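Local coordinates for protein Phospholipase/Carboxylesterase (Haliangium ochraceum, PDB 4Q82) that probably hydrolyses carboxylic esters as a serine hydrolase of the alpha/beta-hydrolase fold, at residues G66-L71 with A99-L104; P79-V84 with E156-L161; S137-R142 with R176-T181; W211-D216 with Q244-E249. All coordinates share one frame; numbering follows the deposited sequence.

Contact 1 of 4, residues G66-L71 with A99-L104; sequences GFWEYL and ALDKVL
Strand 67-70, next to the outer edge of the central mixed sheet of this alpha/beta-hydrolase-like domain, is covered near its start by the short helix 97-100 and the helical turn that follows, and Trp-68 makes most of the join with Leu-100 and Leu-104. With CG of Trp-68 anti to its carbonyl carbon (chi1 -71°), the ring extends to the helical turn. The indole N-H of Trp-68 points out of the ring edge to the backbone carbonyl of Leu-100, NE1 to O 2.8 Å, in a nearly straight bond (167°). That oxygen lies in the indole plane, whereas the donor stands above the carbonyl plane; Val-103 N reaches the same oxygen from the opposite face, so two N-H groups grip it. The Leu-104 side chain runs roughly perpendicular to the indole and lays CD2 over one face, 3.7 Å from the centroid of the five-membered ring, a CH-pi contact. Val-103 fits against the ring edge, its CB 3.9 Å from Trp-68 CD1. Val-55 of the outermost strand touches both Trp-68 and Leu-100. Leu-100 reaches past the indole to the strand backbone, where CD2 is 3.8 Å from Phe-67 N.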
loop_
_atom_site.group_PDB
_atom_site.type_symbol
_atom_site.label_atom_id
_atom_site.label_comp_id
_atom_site.label_asym_id
_atom_site.label_seq_id
_atom_site.Cartn_x
_atom_site.Cartn_y
_atom_site.Cartn_z
ATOM N N GLY A 66 11.334 -10.524 -4.150
ATOM C CA GLY A 66 10.482 -10.984 -5.241
ATOM C C GLY A 66 9.204 -10.130 -5.228
ATOM O O GLY A 66 8.790 -9.659 -4.170
ATOM N N PHE A 67 8.579 -9.915 -6.381
ATOM C CA PHE A 67 7.331 -9.135 -6.411
ATOM C C PHE A 67 6.480 -9.441 -7.626
ATOM O O PHE A 67 6.979 -9.950 -8.645
ATOM C CB PHE A 67 7.630 -7.628 -6.360
ATOM C CG PHE A 67 8.388 -7.097 -7.554
ATOM C CD1 PHE A 67 9.771 -7.209 -7.630
ATOM C CD2 PHE A 67 7.715 -6.443 -8.587
ATOM C CE1 PHE A 67 10.468 -6.698 -8.724
ATOM C CE2 PHE A 67 8.408 -5.934 -9.690
ATOM C CZ PHE A 67 9.784 -6.061 -9.751
ATOM N N TRP A 68 5.189 -9.124 -7.508
ATOM C CA TRP A 68 4.270 -9.111 -8.646
ATOM C C TRP A 68 4.271 -7.737 -9.272
ATOM O O TRP A 68 4.140 -6.739 -8.575
ATOM C CB TRP A 68 2.825 -9.466 -8.233
ATOM C CG TRP A 68 2.680 -10.907 -7.865
ATOM C CD1 TRP A 68 2.726 -11.443 -6.612
ATOM C CD2 TRP A 68 2.549 -12.007 -8.769
ATOM N NE1 TRP A 68 2.596 -12.817 -6.675
ATOM C CE2 TRP A 68 2.479 -13.184 -7.991
ATOM C CE3 TRP A 68 2.462 -12.108 -10.165
ATOM C CZ2 TRP A 68 2.335 -14.446 -8.556
ATOM C CZ3 TRP A 68 2.304 -13.370 -10.731
ATOM C CH2 TRP A 68 2.246 -14.519 -9.929
ATOM N N GLU A 69 4.392 -7.699 -10.595
ATOM C CA GLU A 69 4.388 -6.454 -11.351
ATOM C C GLU A 69 3.113 -6.353 -12.162
ATOM O O GLU A 69 2.831 -7.219 -12.994
ATOM C CB GLU A 69 5.614 -6.394 -12.264
ATOM C CG GLU A 69 5.610 -5.295 -13.283
ATOM C CD GLU A 69 6.547 -5.633 -14.428
ATOM O OE1 GLU A 69 7.789 -5.494 -14.272
ATOM O OE2 GLU A 69 6.029 -6.074 -15.474
ATOM N N TYR A 70 2.324 -5.321 -11.886
ATOM C CA TYR A 70 1.165 -4.998 -12.714
ATOM C C TYR A 70 1.389 -3.668 -13.432
ATOM O O TYR A 70 1.667 -2.649 -12.791
ATOM C CB TYR A 70 -0.145 -4.913 -11.895
ATOM C CG TYR A 70 -1.264 -4.380 -12.778
ATOM C CD1 TYR A 70 -1.797 -5.168 -13.799
ATOM C CD2 TYR A 70 -1.745 -3.081 -12.631
ATOM C CE1 TYR A 70 -2.822 -4.692 -14.625
ATOM C CE2 TYR A 70 -2.765 -2.583 -13.476
ATOM C CZ TYR A 70 -3.290 -3.403 -14.459
ATOM O OH TYR A 70 -4.282 -2.930 -15.287
ATOM N N LEU A 71 1.258 -3.681 -14.758
ATOM C CA LEU A 71 1.375 -2.464 -15.556
ATOM C C LEU A 71 0.001 -2.070 -16.083
ATOM O O LEU A 71 -0.772 -2.920 -16.534
ATOM C CB LEU A 71 2.364 -2.658 -16.711
ATOM C CG LEU A 71 3.767 -3.116 -16.312
ATOM C CD1 LEU A 71 4.588 -3.393 -17.564
ATOM C CD2 LEU A 71 4.456 -2.100 -15.426
ATOM N N ALA A 99 6.767 -19.283 -4.240
ATOM C CA ALA A 99 6.381 -18.615 -3.008
ATOM C C ALA A 99 5.481 -17.409 -3.284
ATOM O O ALA A 99 4.585 -17.083 -2.483
ATOM C CB ALA A 99 7.627 -18.182 -2.239
ATOM N N LEU A 100 5.723 -16.740 -4.411
ATOM C CA LEU A 100 5.001 -15.499 -4.725
ATOM C C LEU A 100 3.519 -15.728 -4.918
ATOM O O LEU A 100 2.720 -14.793 -4.764
ATOM C CB LEU A 100 5.590 -14.828 -5.971
ATOM C CG LEU A 100 6.749 -13.893 -5.598
ATOM C CD1 LEU A 100 7.683 -13.649 -6.796
ATOM C CD2 LEU A 100 6.203 -12.577 -5.046
ATOM N N ASP A 101 3.133 -16.959 -5.252
ATOM C CA ASP A 101 1.717 -17.250 -5.431
ATOM C C ASP A 101 0.924 -16.909 -4.155
ATOM O O ASP A 101 -0.237 -16.514 -4.236
ATOM C CB ASP A 101 1.504 -18.711 -5.834
ATOM C CG ASP A 101 1.540 -18.918 -7.351
ATOM O OD1 ASP A 101 1.443 -17.923 -8.109
ATOM O OD2 ASP A 101 1.642 -20.085 -7.792
ATOM N N LYS A 102 1.553 -17.028 -2.984
ATOM C CA LYS A 102 0.874 -16.683 -1.720
ATOM C C LYS A 102 0.381 -15.240 -1.700
ATOM O O LYS A 102 -0.667 -14.949 -1.123
ATOM C CB LYS A 102 1.799 -16.885 -0.511
ATOM C CG LYS A 102 2.099 -18.335 -0.170
ATOM C CD LYS A 102 3.005 -18.372 1.056
ATOM C CE LYS A 102 3.713 -19.714 1.239
ATOM N NZ LYS A 102 4.887 -19.556 2.174
ATOM N N VAL A 103 1.154 -14.343 -2.306
ATOM C CA VAL A 103 0.860 -12.913 -2.247
ATOM C C VAL A 103 -0.429 -12.594 -3.016
ATOM O O VAL A 103 -1.057 -11.550 -2.781
ATOM C CB VAL A 103 2.076 -12.070 -2.774
ATOM C CG1 VAL A 103 1.765 -10.576 -2.815
ATOM C CG2 VAL A 103 3.338 -12.324 -1.927
ATOM N N LEU A 104 -0.877 -13.507 -3.881
ATOM C CA LEU A 104 -2.119 -13.279 -4.617
ATOM C C LEU A 104 -3.382 -13.419 -3.749
ATOM O O LEU A 104 -4.491 -13.165 -4.228
ATOM C CB LEU A 104 -2.231 -14.235 -5.812
ATOM C CG LEU A 104 -1.087 -14.197 -6.821
ATOM C CD1 LEU A 104 -1.341 -15.255 -7.903
ATOM C CD2 LEU A 104 -0.977 -12.789 -7.431
#

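Contact 2 of 4, residues P79-V84 with E156-L161; sequences PAPLMV and ESRIYL
Tyr-160, Arg-158 and Pro-81 are among the residues that bury most where strands 80-84 and 158-161 run parallel in the middle of the central sheet, the axes of these short segments approaching to 4.7 Å. The Arg-158 side chain runs alongside the Pro-81 ring in the same direction. The arginine chain bends at its third torsion (chi3 -63°), which brings the guanidinium back over the pyrrolidine ring: Pro-81 CG and CD face one side of the flat group, with CD 3.7 Å from Arg-158 NH2. The charge itself is met by Asp-155, which forms a salt bridge with Arg-158 NE. Cutting Arg-158 back to an alanine is likely to uncover the proline ring and leave Asp-155 without its cationic mate. The Tyr-160 ring has Arg-158 O over one face, and its CE2 is 4.0 Å from Pro-81 CB. Three backbone bonds tie the strands: Leu-82 N to Arg-158 O, Tyr-160 N to Leu-82 O (2.7 Å) and Val-84 N to Tyr-160 O. On the face carrying Leu-82 and Ile-159, CD2 of the first meets CG2 of the second at 4.1 Å. Helix 138-151 covers this face through Ala-148 and Val-149, while helix 268-273 packs on Met-83 (selenomethionine here) and Tyr-160, and strand 124-128 flanks strand 80-86.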
loop_
_atom_site.group_PDB
_atom_site.type_symbol
_atom_site.label_atom_id
_atom_site.label_comp_id
_atom_site.label_asym_id
_atom_site.label_seq_id
_atom_site.Cartn_x
_atom_site.Cartn_y
_atom_site.Cartn_z
ATOM N N PRO A 79 4.332 9.303 -17.579
ATOM C CA PRO A 79 4.700 8.719 -16.284
ATOM C C PRO A 79 3.451 8.299 -15.492
ATOM O O PRO A 79 2.512 9.078 -15.367
ATOM C CB PRO A 79 5.450 9.857 -15.587
ATOM C CG PRO A 79 6.040 10.657 -16.736
ATOM C CD PRO A 79 4.996 10.599 -17.818
ATOM N N ALA A 80 3.441 7.070 -14.989
ATOM C CA ALA A 80 2.248 6.554 -14.317
ATOM C C ALA A 80 2.346 6.723 -12.816
ATOM O O ALA A 80 3.439 6.636 -12.263
ATOM C CB ALA A 80 2.040 5.082 -14.659
ATOM N N PRO A 81 1.207 6.943 -12.141
ATOM C CA PRO A 81 1.258 6.880 -10.673
ATOM C C PRO A 81 1.704 5.499 -10.235
ATOM O O PRO A 81 1.519 4.535 -10.976
ATOM C CB PRO A 81 -0.191 7.162 -10.244
ATOM C CG PRO A 81 -1.020 6.883 -11.468
ATOM C CD PRO A 81 -0.151 7.208 -12.644
ATOM N N LEU A 82 2.314 5.409 -9.057
ATOM C CA LEU A 82 2.844 4.153 -8.563
ATOM C C LEU A 82 2.159 3.785 -7.258
ATOM O O LEU A 82 1.991 4.631 -6.368
ATOM C CB LEU A 82 4.361 4.237 -8.344
ATOM C CG LEU A 82 5.018 3.115 -7.534
ATOM C CD1 LEU A 82 4.941 1.816 -8.315
ATOM C CD2 LEU A 82 6.478 3.481 -7.270
HETATM N N MSE A 83 1.759 2.522 -7.151
HETATM C CA MSE A 83 1.248 1.987 -5.905
HETATM C C MSE A 83 2.094 0.804 -5.488
HETATM O O MSE A 83 2.236 -0.155 -6.255
HETATM C CB MSE A 83 -0.221 1.556 -6.054
HETATM C CG MSE A 83 -0.812 0.949 -4.783
HETATM SE SE MSE A 83 -2.583 0.151 -5.104
HETATM C CE MSE A 83 -3.531 1.755 -5.709
ATOM N N VAL A 84 2.643 0.849 -4.276
ATOM C CA VAL A 84 3.371 -0.313 -3.768
ATOM C C VAL A 84 2.553 -0.873 -2.610
ATOM O O VAL A 84 2.235 -0.156 -1.648
ATOM C CB VAL A 84 4.794 0.037 -3.325
ATOM C CG1 VAL A 84 5.519 -1.210 -2.743
ATOM C CG2 VAL A 84 5.602 0.603 -4.524
ATOM N N GLU A 156 6.808 10.614 -10.137
ATOM C CA GLU A 156 7.336 10.634 -8.782
ATOM C C GLU A 156 6.561 11.560 -7.858
ATOM O O GLU A 156 6.750 11.512 -6.643
ATOM C CB GLU A 156 8.819 11.010 -8.802
ATOM C CG GLU A 156 9.661 9.915 -9.422
ATOM C CD GLU A 156 11.136 10.258 -9.469
ATOM O OE1 GLU A 156 11.573 11.125 -8.678
ATOM O OE2 GLU A 156 11.850 9.650 -10.297
ATOM N N SER A 157 5.674 12.383 -8.419
ATOM C CA SER A 157 4.792 13.190 -7.582
ATOM C C SER A 157 3.573 12.391 -7.108
ATOM O O SER A 157 2.766 12.896 -6.325
ATOM C CB SER A 157 4.324 14.443 -8.321
ATOM O OG SER A 157 3.406 14.099 -9.341
ATOM N N ARG A 158 3.434 11.154 -7.580
ATOM C CA ARG A 158 2.277 10.342 -7.218
ATOM C C ARG A 158 2.692 8.918 -6.884
ATOM O O ARG A 158 2.318 7.972 -7.573
ATOM C CB ARG A 158 1.232 10.354 -8.345
ATOM C CG ARG A 158 0.503 11.688 -8.433
ATOM C CD ARG A 158 -0.576 11.692 -9.499
ATOM N NE ARG A 158 -0.024 11.506 -10.838
ATOM C CZ ARG A 158 -0.699 10.980 -11.854
ATOM N NH1 ARG A 158 -1.955 10.577 -11.685
ATOM N NH2 ARG A 158 -0.116 10.846 -13.040
ATOM N N ILE A 159 3.476 8.792 -5.814
ATOM C CA ILE A 159 3.866 7.500 -5.270
ATOM C C ILE A 159 3.005 7.186 -4.042
ATOM O O ILE A 159 3.006 7.945 -3.070
ATOM C CB ILE A 159 5.373 7.477 -4.885
ATOM C CG1 ILE A 159 6.253 7.805 -6.104
ATOM C CG2 ILE A 159 5.745 6.119 -4.280
ATOM C CD1 ILE A 159 7.650 8.245 -5.717
ATOM N N TYR A 160 2.271 6.075 -4.103
ATOM C CA TYR A 160 1.331 5.668 -3.042
ATOM C C TYR A 160 1.756 4.383 -2.347
ATOM O O TYR A 160 2.171 3.420 -2.990
ATOM C CB TYR A 160 -0.073 5.505 -3.638
ATOM C CG TYR A 160 -0.489 6.731 -4.414
ATOM C CD1 TYR A 160 -0.517 7.982 -3.795
ATOM C CD2 TYR A 160 -0.852 6.648 -5.759
ATOM C CE1 TYR A 160 -0.886 9.116 -4.495
ATOM C CE2 TYR A 160 -1.240 7.783 -6.466
ATOM C CZ TYR A 160 -1.262 9.012 -5.824
ATOM O OH TYR A 160 -1.656 10.145 -6.517
ATOM N N LEU A 161 1.676 4.386 -1.022
ATOM C CA LEU A 161 2.075 3.240 -0.217
ATOM C C LEU A 161 0.831 2.646 0.410
ATOM O O LEU A 161 0.030 3.376 0.990
ATOM C CB LEU A 161 3.084 3.678 0.857
ATOM C CG LEU A 161 3.573 2.618 1.853
ATOM C CD1 LEU A 161 4.345 1.521 1.115
ATOM C CD2 LEU A 161 4.458 3.301 2.909
#

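Contact 3 of 4, residues S137-R142 with R176-T181; sequences SADEIR and RAHLDT
A single hydrogen bond spans the two segments, from His-178 NE2 to Asp-139 OD1 at 2.9 Å. The carboxylate oxygen sits in the imidazole plane and is approached nearly along its C-O axis, but the bond is bent, 146° at the hydrogen, and the two flat groups are turned 37° from each other. The same OD1 has a long, purely electrostatic pairing with Arg-142 NH1, 3.8 Å away, lying well out of the guanidinium plane. Apolar contacts surround this polar pair. Arg-142, its CG anti to the backbone N (chi1 176°), lays CD over one face of the imidazole, 4.2 Å from the centroid, a CH-pi contact, and the His-178 ring has its own neighbour Ala-177 CB over the opposite face. The packing joins the first turn of helix 138-151 to the last turn of helix 167-178, two helices that cover the same side of the central sheet. At the start of the first helix Ser-137 and Glu-140 form a capping box: Glu-140 N donates to Ser-137 OG, and Ser-137 N to Glu-140 OE1. With an alanine in place of His-178, Asp-139 would probably lose its partner across the contact and the Arg-142 side chain would be freer to turn. Closer to the helix backbones, the methyl groups of Ala-138 and Ala-177 touch, CB to CB 3.7 Å.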
loop_
_atom_site.group_PDB
_atom_site.type_symbol
_atom_site.label_atom_id
_atom_site.label_comp_id
_atom_site.label_asym_id
_atom_site.label_seq_id
_atom_site.Cartn_x
_atom_site.Cartn_y
_atom_site.Cartn_z
ATOM N N SER A 137 10.412 -4.469 7.324
ATOM C CA SER A 137 11.056 -3.397 8.076
ATOM C C SER A 137 10.972 -2.058 7.346
ATOM O O SER A 137 10.734 -2.001 6.125
ATOM C CB SER A 137 12.525 -3.737 8.329
ATOM O OG SER A 137 13.272 -3.652 7.112
ATOM N N ALA A 138 11.204 -0.980 8.092
ATOM C CA ALA A 138 11.210 0.371 7.524
ATOM C C ALA A 138 12.189 0.493 6.360
ATOM O O ALA A 138 11.860 1.060 5.323
ATOM C CB ALA A 138 11.552 1.391 8.596
ATOM N N ASP A 139 13.382 -0.057 6.533
ATOM C CA ASP A 139 14.426 0.057 5.521
ATOM C C ASP A 139 14.147 -0.848 4.325
ATOM O O ASP A 139 14.492 -0.513 3.201
ATOM C CB ASP A 139 15.797 -0.263 6.117
ATOM C CG ASP A 139 16.315 0.848 7.022
ATOM O OD1 ASP A 139 15.680 1.924 7.115
ATOM O OD2 ASP A 139 17.369 0.648 7.640
ATOM N N GLU A 140 13.529 -1.998 4.562
ATOM C CA GLU A 140 13.127 -2.866 3.453
ATOM C C GLU A 140 12.138 -2.140 2.534
ATOM O O GLU A 140 12.246 -2.177 1.295
ATOM C CB GLU A 140 12.528 -4.156 4.015
ATOM C CG GLU A 140 11.955 -5.148 2.997
ATOM C CD GLU A 140 11.363 -6.388 3.688
ATOM O OE1 GLU A 140 11.409 -6.470 4.945
ATOM O OE2 GLU A 140 10.857 -7.281 2.985
ATOM N N ILE A 141 11.191 -1.441 3.146
ATOM C CA ILE A 141 10.188 -0.711 2.388
ATOM C C ILE A 141 10.826 0.485 1.675
ATOM O O ILE A 141 10.523 0.747 0.506
ATOM C CB ILE A 141 9.026 -0.266 3.309
ATOM C CG1 ILE A 141 8.292 -1.514 3.832
ATOM C CG2 ILE A 141 8.048 0.632 2.573
ATOM C CD1 ILE A 141 7.186 -1.199 4.814
ATOM N N ARG A 142 11.721 1.199 2.367
ATOM C CA ARG A 142 12.469 2.290 1.727
ATOM C C ARG A 142 13.231 1.798 0.495
ATOM O O ARG A 142 13.171 2.413 -0.585
ATOM C CB ARG A 142 13.471 2.933 2.705
ATOM C CG ARG A 142 14.334 4.008 2.023
ATOM C CD ARG A 142 15.674 4.214 2.679
ATOM N NE ARG A 142 16.443 2.978 2.814
ATOM C CZ ARG A 142 17.422 2.819 3.699
ATOM N NH1 ARG A 142 17.745 3.825 4.502
ATOM N NH2 ARG A 142 18.087 1.667 3.779
ATOM N N ARG A 176 7.629 6.270 10.291
ATOM C CA ARG A 176 8.288 6.716 11.513
ATOM C C ARG A 176 9.779 6.955 11.283
ATOM O O ARG A 176 10.363 7.939 11.780
ATOM C CB ARG A 176 8.098 5.700 12.636
ATOM C CG ARG A 176 8.769 6.169 13.907
ATOM C CD ARG A 176 8.741 5.138 15.013
ATOM N NE ARG A 176 9.370 5.702 16.209
ATOM C CZ ARG A 176 9.654 5.009 17.305
ATOM N NH1 ARG A 176 9.374 3.715 17.358
ATOM N NH2 ARG A 176 10.221 5.612 18.339
ATOM N N ALA A 177 10.402 6.063 10.521
ATOM C CA ALA A 177 11.845 6.138 10.319
ATOM C C ALA A 177 12.222 7.181 9.287
ATOM O O ALA A 177 13.263 7.824 9.407
ATOM C CB ALA A 177 12.399 4.780 9.899
ATOM N N HIS A 178 11.383 7.330 8.266
ATOM C CA HIS A 178 11.770 8.058 7.058
ATOM C C HIS A 178 10.850 9.221 6.683
ATOM O O HIS A 178 10.869 9.667 5.534
ATOM C CB HIS A 178 11.862 7.074 5.885
ATOM C CG HIS A 178 12.896 6.015 6.091
ATOM N ND1 HIS A 178 14.232 6.315 6.258
ATOM C CD2 HIS A 178 12.799 4.667 6.172
ATOM C CE1 HIS A 178 14.914 5.197 6.434
ATOM N NE2 HIS A 178 14.068 4.183 6.389
ATOM N N LEU A 179 10.064 9.706 7.648
ATOM C CA LEU A 179 9.159 10.840 7.422
ATOM C C LEU A 179 9.857 12.024 6.748
ATOM O O LEU A 179 9.332 12.588 5.798
ATOM C CB LEU A 179 8.539 11.312 8.740
ATOM C CG LEU A 179 7.635 12.557 8.709
ATOM C CD1 LEU A 179 6.384 12.312 7.869
ATOM C CD2 LEU A 179 7.233 12.975 10.109
ATOM N N ASP A 180 11.039 12.397 7.229
ATOM C CA ASP A 180 11.700 13.597 6.708
ATOM C C ASP A 180 12.239 13.436 5.286
ATOM O O ASP A 180 12.543 14.422 4.629
ATOM C CB ASP A 180 12.818 14.025 7.659
ATOM C CG ASP A 180 12.310 14.225 9.077
ATOM O OD1 ASP A 180 11.146 14.666 9.235
ATOM O OD2 ASP A 180 13.050 13.921 10.036
ATOM N N THR A 181 12.348 12.208 4.790
ATOM C CA THR A 181 12.889 12.017 3.446
ATOM C C THR A 181 11.944 11.278 2.504
ATOM O O THR A 181 12.226 11.147 1.316
ATOM C CB THR A 181 14.206 11.234 3.467
ATOM O OG1 THR A 181 13.968 9.944 4.045
ATOM C CG2 THR A 181 15.270 11.974 4.263
#

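Contact 4 of 4, residues W211-D216 with Q244-E249; sequences WGFHGD and QLTVYE
Strands 211-215 and 244-248 are the two ends of a right-handed beta-alpha-beta unit linked by helix 224-235, and the side chains of Trp-211, Phe-213, Gln-244, Thr-246 and Tyr-248 pack along one face at the border of the sheet. Five backbone hydrogen bonds alternate between the parallel chains. Gly-212 N donates to Gln-244 O and Thr-246 N to Gly-212 O; His-214 N binds Thr-246 O, Tyr-248 N binds His-214 O, and Asp-216 N closes on Tyr-248 O just past the strand end at 3.0 Å.

One further hydrogen bond is made by side chains: the indole N-H of Trp-211 reaches Thr-246 OG1 at 2.8 Å, with the oxygen in the ring plane. CG of Trp-211 stands anti to the backbone N (chi1 -168°), swinging the indole across toward the neighbouring strand.

Packing on the rings completes the arrangement. Gln-244 stacks its amide on one indole face, planes 27° apart, with NE2 3.5 Å from Trp-211 CE3, and its CB stands 3.6 Å from the five-membered ring centroid. Phe-213 CZ lies over the opposite face of that indole. Thr-246 CB meets Phe-213 CD2 at 3.5 Å. The Phe-213 and Tyr-248 rings, planes 30° apart, are displaced so far (centroids 6.0 Å) that they hardly overlap, and Tyr-248 OH, bonded to Thr-259, comes within 3.3 Å of Phe-213 CD2.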
loop_
_atom_site.group_PDB
_atom_site.type_symbol
_atom_site.label_atom_id
_atom_site.label_comp_id
_atom_site.label_asym_id
_atom_site.label_seq_id
_atom_site.Cartn_x
_atom_site.Cartn_y
_atom_site.Cartn_z
ATOM N N TRP A 211 -5.039 7.553 4.943
ATOM C CA TRP A 211 -6.371 7.031 5.222
ATOM C C TRP A 211 -6.187 5.700 5.934
ATOM O O TRP A 211 -5.684 4.727 5.351
ATOM C CB TRP A 211 -7.176 6.866 3.933
ATOM C CG TRP A 211 -8.650 6.606 4.123
ATOM C CD1 TRP A 211 -9.288 6.228 5.270
ATOM C CD2 TRP A 211 -9.652 6.707 3.108
ATOM N NE1 TRP A 211 -10.653 6.084 5.019
ATOM C CE2 TRP A 211 -10.891 6.389 3.700
ATOM C CE3 TRP A 211 -9.619 7.048 1.746
ATOM C CZ2 TRP A 211 -12.094 6.398 2.975
ATOM C CZ3 TRP A 211 -10.808 7.054 1.019
ATOM C CH2 TRP A 211 -12.034 6.734 1.637
ATOM N N GLY A 212 -6.561 5.662 7.212
ATOM C CA GLY A 212 -6.418 4.452 8.007
ATOM C C GLY A 212 -7.759 3.748 8.134
ATOM O O GLY A 212 -8.811 4.408 8.258
ATOM N N PHE A 213 -7.719 2.419 8.088
ATOM C CA PHE A 213 -8.922 1.554 8.153
ATOM C C PHE A 213 -8.736 0.512 9.230
ATOM O O PHE A 213 -7.639 -0.061 9.327
ATOM C CB PHE A 213 -9.156 0.784 6.847
ATOM C CG PHE A 213 -9.614 1.626 5.704
ATOM C CD1 PHE A 213 -8.709 2.399 4.981
ATOM C CD2 PHE A 213 -10.952 1.622 5.343
ATOM C CE1 PHE A 213 -9.135 3.192 3.892
ATOM C CE2 PHE A 213 -11.411 2.418 4.252
ATOM C CZ PHE A 213 -10.497 3.189 3.531
ATOM N N HIS A 214 -9.795 0.187 9.989
ATOM C CA HIS A 214 -9.632 -0.891 10.985
ATOM C C HIS A 214 -11.023 -1.428 11.328
ATOM O O HIS A 214 -11.987 -0.658 11.340
ATOM C CB HIS A 214 -8.934 -0.381 12.255
ATOM C CG HIS A 214 -7.927 -1.347 12.845
ATOM N ND1 HIS A 214 -6.589 -1.029 12.933
ATOM C CD2 HIS A 214 -8.053 -2.596 13.375
ATOM C CE1 HIS A 214 -5.926 -2.038 13.482
ATOM N NE2 HIS A 214 -6.790 -3.001 13.763
ATOM N N GLY A 215 -11.136 -2.731 11.615
ATOM C CA GLY A 215 -12.390 -3.246 12.144
ATOM C C GLY A 215 -12.355 -3.095 13.668
ATOM O O GLY A 215 -11.326 -3.375 14.300
ATOM N N ASP A 216 -13.452 -2.667 14.293
ATOM C CA ASP A 216 -13.319 -2.388 15.734
ATOM C C ASP A 216 -13.428 -3.627 16.605
ATOM O O ASP A 216 -13.346 -3.524 17.841
ATOM C CB ASP A 216 -14.328 -1.320 16.192
ATOM C CG ASP A 216 -15.781 -1.806 16.219
ATOM O OD1 ASP A 216 -16.082 -2.996 16.001
ATOM O OD2 ASP A 216 -16.633 -0.948 16.510
ATOM N N GLN A 244 -7.869 10.695 6.967
ATOM C CA GLN A 244 -9.172 10.034 7.052
ATOM C C GLN A 244 -9.112 8.767 7.869
ATOM O O GLN A 244 -8.107 8.044 7.874
ATOM C CB GLN A 244 -9.722 9.686 5.672
ATOM C CG GLN A 244 -10.293 10.857 4.894
ATOM C CD GLN A 244 -11.251 10.345 3.834
ATOM O OE1 GLN A 244 -12.403 10.012 4.133
ATOM N NE2 GLN A 244 -10.761 10.209 2.608
ATOM N N LEU A 245 -10.200 8.494 8.574
ATOM C CA LEU A 245 -10.250 7.285 9.412
ATOM C C LEU A 245 -11.560 6.548 9.128
ATOM O O LEU A 245 -12.646 7.164 9.153
ATOM C CB LEU A 245 -10.171 7.659 10.900
ATOM C CG LEU A 245 -10.551 6.545 11.877
ATOM C CD1 LEU A 245 -9.513 5.397 11.832
ATOM C CD2 LEU A 245 -10.682 7.055 13.334
ATOM N N THR A 246 -11.477 5.247 8.896
ATOM C CA THR A 246 -12.677 4.450 8.663
ATOM C C THR A 246 -12.662 3.312 9.638
ATOM O O THR A 246 -11.706 2.552 9.666
ATOM C CB THR A 246 -12.721 3.912 7.235
ATOM O OG1 THR A 246 -12.930 5.018 6.355
ATOM C CG2 THR A 246 -13.874 2.905 7.059
ATOM N N VAL A 247 -13.704 3.217 10.460
ATOM C CA VAL A 247 -13.798 2.128 11.433
ATOM C C VAL A 247 -15.011 1.282 11.078
ATOM O O VAL A 247 -16.138 1.780 11.026
ATOM C CB VAL A 247 -13.934 2.648 12.870
ATOM C CG1 VAL A 247 -14.123 1.469 13.864
ATOM C CG2 VAL A 247 -12.664 3.449 13.255
ATOM N N TYR A 248 -14.767 0.008 10.822
ATOM C CA TYR A 248 -15.842 -0.883 10.448
ATOM C C TYR A 248 -16.393 -1.498 11.717
ATOM O O TYR A 248 -15.704 -2.276 12.383
ATOM C CB TYR A 248 -15.317 -1.947 9.500
ATOM C CG TYR A 248 -14.794 -1.457 8.158
ATOM C CD1 TYR A 248 -15.636 -0.825 7.244
ATOM C CD2 TYR A 248 -13.464 -1.719 7.775
ATOM C CE1 TYR A 248 -15.168 -0.446 5.984
ATOM C CE2 TYR A 248 -12.975 -1.335 6.505
ATOM C CZ TYR A 248 -13.843 -0.703 5.627
ATOM O OH TYR A 248 -13.401 -0.330 4.382
ATOM N N GLU A 249 -17.616 -1.136 12.087
ATOM C CA GLU A 249 -18.144 -1.621 13.371
ATOM C C GLU A 249 -18.544 -3.090 13.338
ATOM O O GLU A 249 -19.200 -3.571 12.408
ATOM C CB GLU A 249 -19.311 -0.738 13.837
ATOM C CG GLU A 249 -18.838 0.702 14.112
ATOM C CD GLU A 249 -19.721 1.480 15.092
ATOM O OE1 GLU A 249 -19.378 2.648 15.355
ATOM O OE2 GLU A 249 -20.736 0.937 15.598
#

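Overall arrangement
Contacts 1, 2 and 4 all involve the same mixed sheet. Contact 2 is buried at its middle, where backbone bonds and mostly apolar side chains dominate; contact 4 joins its last two strands and adds side-chain bonding and stacking around a tryptophan. Contact 1, on the far side of the chain's centre from contact 4, joins a strand to a short helix, and its one bond is again an indole N-H, here given to a backbone carbonyl. Contact 3 lies at the surface between two helices and mixes a His-carboxylate hydrogen bond with small apolar contacts. It touches contact 2 through Ile-141 and Leu-161, and strand 158-163 leads directly into helix 167-178.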